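Long-range contact in Stk_08120 (Sulfolobus tokodaii str. 7, PDB 2EJX), which probably serves as a fatty acid carrier of a thermoacidophile-specific family with a Bet v 1-like fold: residues M21-I31 with V66-I75. Numbering follows the deposited sequence.
Sequences MTIFSDPAFTI and VYKGVDEVRI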
# COMPACT_ATOMS: atom_id res chain seq x y z
N MET A 21 -8.35 7.97 -1.28
CA MET A 21 -6.98 8.48 -1.08
C MET A 21 -6.63 8.59 0.41
O MET A 21 -5.51 8.23 0.84
CB MET A 21 -6.81 9.84 -1.77
CG MET A 21 -6.83 9.82 -3.30
SD MET A 21 -5.44 8.85 -3.99
CE MET A 21 -4.08 9.90 -3.58
N THR A 22 -7.54 9.13 1.21
CA THR A 22 -7.34 9.21 2.65
C THR A 22 -7.10 7.85 3.32
O THR A 22 -6.22 7.72 4.16
CB THR A 22 -8.50 9.99 3.37
OG1 THR A 22 -8.59 11.30 2.82
CG2 THR A 22 -8.23 10.13 4.86
N ILE A 23 -7.90 6.84 2.95
CA ILE A 23 -7.70 5.49 3.44
C ILE A 23 -6.31 4.95 3.01
O ILE A 23 -5.62 4.35 3.82
CB ILE A 23 -8.92 4.56 3.08
CG1 ILE A 23 -10.15 5.07 3.82
CG2 ILE A 23 -8.66 3.05 3.34
CD1 ILE A 23 -11.50 4.41 3.33
N PHE A 24 -5.90 5.20 1.80
CA PHE A 24 -4.59 4.74 1.33
C PHE A 24 -3.44 5.41 2.11
O PHE A 24 -2.36 4.81 2.26
CB PHE A 24 -4.45 4.95 -0.19
CG PHE A 24 -4.88 3.77 -0.99
CD1 PHE A 24 -4.12 2.60 -0.98
CD2 PHE A 24 -6.07 3.81 -1.76
CE1 PHE A 24 -4.51 1.47 -1.72
CE2 PHE A 24 -6.44 2.70 -2.52
CZ PHE A 24 -5.68 1.54 -2.49
N SER A 25 -3.71 6.61 2.68
CA SER A 25 -2.69 7.33 3.53
C SER A 25 -2.55 6.72 4.92
O SER A 25 -1.65 7.09 5.68
CB SER A 25 -3.05 8.81 3.66
OG SER A 25 -4.08 9.03 4.63
N ASP A 26 -3.46 5.83 5.30
CA ASP A 26 -3.29 5.03 6.52
C ASP A 26 -2.44 3.78 6.27
O ASP A 26 -2.87 2.83 5.60
CB ASP A 26 -4.67 4.63 7.07
CG ASP A 26 -4.59 3.83 8.37
OD1 ASP A 26 -3.47 3.61 8.91
OD2 ASP A 26 -5.68 3.42 8.87
N PRO A 27 -1.23 3.73 6.87
CA PRO A 27 -0.42 2.57 6.54
C PRO A 27 -0.98 1.26 7.08
O PRO A 27 -0.65 0.20 6.56
CB PRO A 27 0.96 2.91 7.21
CG PRO A 27 0.65 3.83 8.27
CD PRO A 27 -0.53 4.65 7.79
N ALA A 28 -1.85 1.32 8.09
CA ALA A 28 -2.49 0.12 8.62
C ALA A 28 -3.41 -0.49 7.58
O ALA A 28 -3.75 -1.66 7.64
CB ALA A 28 -3.28 0.48 9.85
N PHE A 29 -3.84 0.32 6.62
CA PHE A 29 -4.60 -0.20 5.48
C PHE A 29 -3.67 -0.70 4.40
O PHE A 29 -3.63 -1.93 4.07
CB PHE A 29 -5.55 0.88 4.90
CG PHE A 29 -6.26 0.44 3.64
CD1 PHE A 29 -7.37 -0.45 3.72
CD2 PHE A 29 -5.85 0.88 2.39
CE1 PHE A 29 -8.03 -0.91 2.55
CE2 PHE A 29 -6.51 0.44 1.19
CZ PHE A 29 -7.62 -0.45 1.27
N THR A 30 -2.84 0.23 3.93
CA THR A 30 -2.10 0.10 2.67
C THR A 30 -1.02 -0.99 2.73
O THR A 30 -0.88 -1.74 1.77
CB THR A 30 -1.51 1.46 2.28
OG1 THR A 30 -2.59 2.39 2.09
CG2 THR A 30 -0.68 1.37 1.00
N ILE A 31 -0.28 -1.07 3.83
CA ILE A 31 0.85 -2.01 3.90
C ILE A 31 0.39 -3.48 3.92
O ILE A 31 0.89 -4.26 3.13
CB ILE A 31 1.86 -1.64 5.08
CG1 ILE A 31 2.38 -0.21 4.92
CG2 ILE A 31 3.01 -2.60 5.16
CD1 ILE A 31 3.14 0.05 3.68
N VAL A 66 4.60 8.05 6.17
CA VAL A 66 3.68 8.49 5.14
C VAL A 66 3.72 10.02 5.03
O VAL A 66 3.71 10.74 6.06
CB VAL A 66 2.24 8.06 5.49
CG1 VAL A 66 1.26 8.60 4.44
CG2 VAL A 66 2.14 6.56 5.64
N TYR A 67 3.81 10.50 3.80
CA TYR A 67 3.77 11.91 3.52
C TYR A 67 2.59 12.13 2.58
O TYR A 67 2.44 11.43 1.58
CB TYR A 67 5.06 12.37 2.87
CG TYR A 67 6.28 12.09 3.73
CD1 TYR A 67 6.72 13.05 4.66
CD2 TYR A 67 6.96 10.87 3.65
CE1 TYR A 67 7.83 12.81 5.47
CE2 TYR A 67 8.09 10.62 4.46
CZ TYR A 67 8.52 11.61 5.37
OH TYR A 67 9.60 11.40 6.19
N LYS A 68 1.75 13.08 2.97
CA LYS A 68 0.59 13.48 2.19
C LYS A 68 0.88 14.74 1.37
O LYS A 68 1.50 15.70 1.85
CB LYS A 68 -0.62 13.67 3.12
CG LYS A 68 -0.92 12.45 4.00
CD LYS A 68 -2.25 12.60 4.73
CE LYS A 68 -2.52 11.49 5.78
NZ LYS A 68 -1.86 11.55 7.12
N GLY A 69 0.45 14.74 0.11
CA GLY A 69 0.61 15.87 -0.76
C GLY A 69 -0.66 16.18 -1.51
O GLY A 69 -1.69 15.56 -1.28
N VAL A 70 -0.60 17.15 -2.40
CA VAL A 70 -1.73 17.39 -3.26
C VAL A 70 -1.91 16.12 -4.08
O VAL A 70 -1.02 15.67 -4.80
CB VAL A 70 -1.56 18.66 -4.11
CG1 VAL A 70 -2.71 18.84 -5.10
CG2 VAL A 70 -1.46 19.87 -3.18
N ASP A 71 -3.07 15.50 -3.92
CA ASP A 71 -3.46 14.36 -4.78
C ASP A 71 -2.47 13.20 -4.78
O ASP A 71 -2.42 12.39 -5.70
CB ASP A 71 -3.80 14.84 -6.20
CG ASP A 71 -5.16 15.58 -6.27
OD1 ASP A 71 -6.04 15.38 -5.42
OD2 ASP A 71 -5.34 16.37 -7.21
N GLU A 72 -1.70 13.09 -3.70
CA GLU A 72 -0.66 12.07 -3.65
C GLU A 72 -0.40 11.61 -2.23
O GLU A 72 -0.53 12.39 -1.29
CB GLU A 72 0.65 12.59 -4.28
CG GLU A 72 1.77 11.55 -4.20
CD GLU A 72 2.96 11.83 -5.11
OE1 GLU A 72 2.82 12.48 -6.18
OE2 GLU A 72 4.05 11.36 -4.75
N VAL A 73 -0.09 10.32 -2.08
CA VAL A 73 0.34 9.75 -0.80
C VAL A 73 1.69 9.08 -1.12
O VAL A 73 1.77 8.31 -2.04
CB VAL A 73 -0.63 8.67 -0.30
CG1 VAL A 73 -0.11 8.07 0.99
CG2 VAL A 73 -2.04 9.24 -0.06
N ARG A 74 2.72 9.37 -0.33
CA ARG A 74 4.05 8.84 -0.60
C ARG A 74 4.49 8.14 0.69
O ARG A 74 4.54 8.76 1.75
CB ARG A 74 4.96 10.02 -0.96
CG ARG A 74 6.18 9.68 -1.74
CD ARG A 74 6.95 10.94 -2.18
NE ARG A 74 6.22 11.65 -3.25
CZ ARG A 74 6.77 12.52 -4.10
NH1 ARG A 74 8.08 12.77 -4.05
NH2 ARG A 74 6.03 13.12 -5.03
N ILE A 75 4.76 6.84 0.62
CA ILE A 75 5.17 6.07 1.81
C ILE A 75 6.62 5.67 1.61
O ILE A 75 6.95 4.89 0.71
CB ILE A 75 4.28 4.84 2.05
CG1 ILE A 75 2.80 5.28 2.16
CG2 ILE A 75 4.70 4.09 3.33
CD1 ILE A 75 1.79 4.19 2.54
O HOH W 1 -1.20 8.78 7.57
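Phe24, whose carbonyl O lies 4.2 Å from Ile75 CD1, turns its ring away from the strands: one face takes Phe29 CE2, 3.7 Å above the plane and offset toward the rim, and Leu122 of the long helix 105-137 also touches it. Phe29 in turn has Ile23 CG2 over the centre of one face and Phe24 CD1 in plane at its edge. Val73 presses both methyls on Met21 and Ser25, CG1 toward Ser25 CA (3.7 Å) and CG2 against both Met21 O and Ser25 CB. Met21, its chain bent at chi2 (-63°) and chi3 (-70°), swings CE to 3.7 Å from Asp71 O in the type II turn. Beyond Asp26, which N-caps helix 27-34, the Pro27 ring crosses the Val66 side chain at a slant, CD to CG2 3.9 Å, while Thr30 CG2 and Ile31 CD1 rest on Ile75.

Ser25 OG, placed between backbone N and carbonyl carbon (chi1 79°), bonds back to Thr22 O at 2.6 Å and abuts Lys68 CE, itself tightly packed 3.5 Å from Ser25 CB. With an alanine here, Thr22 O would probably lose its hydroxyl donor and Lys68 CE the oxygen it packs against. A water donates a hydrogen bond to Ser25 O (2.6 Å) and accepts one from Lys68 NZ, which also pairs with Glu47. This docks the short helices of the helix-grip fold on its curved antiparallel sheet: the buried junction rests on van der Waals contact of valine and isoleucine methyls with side chains and backbone carbonyls, and a water bridge at Lys68 is the polar link between the segments.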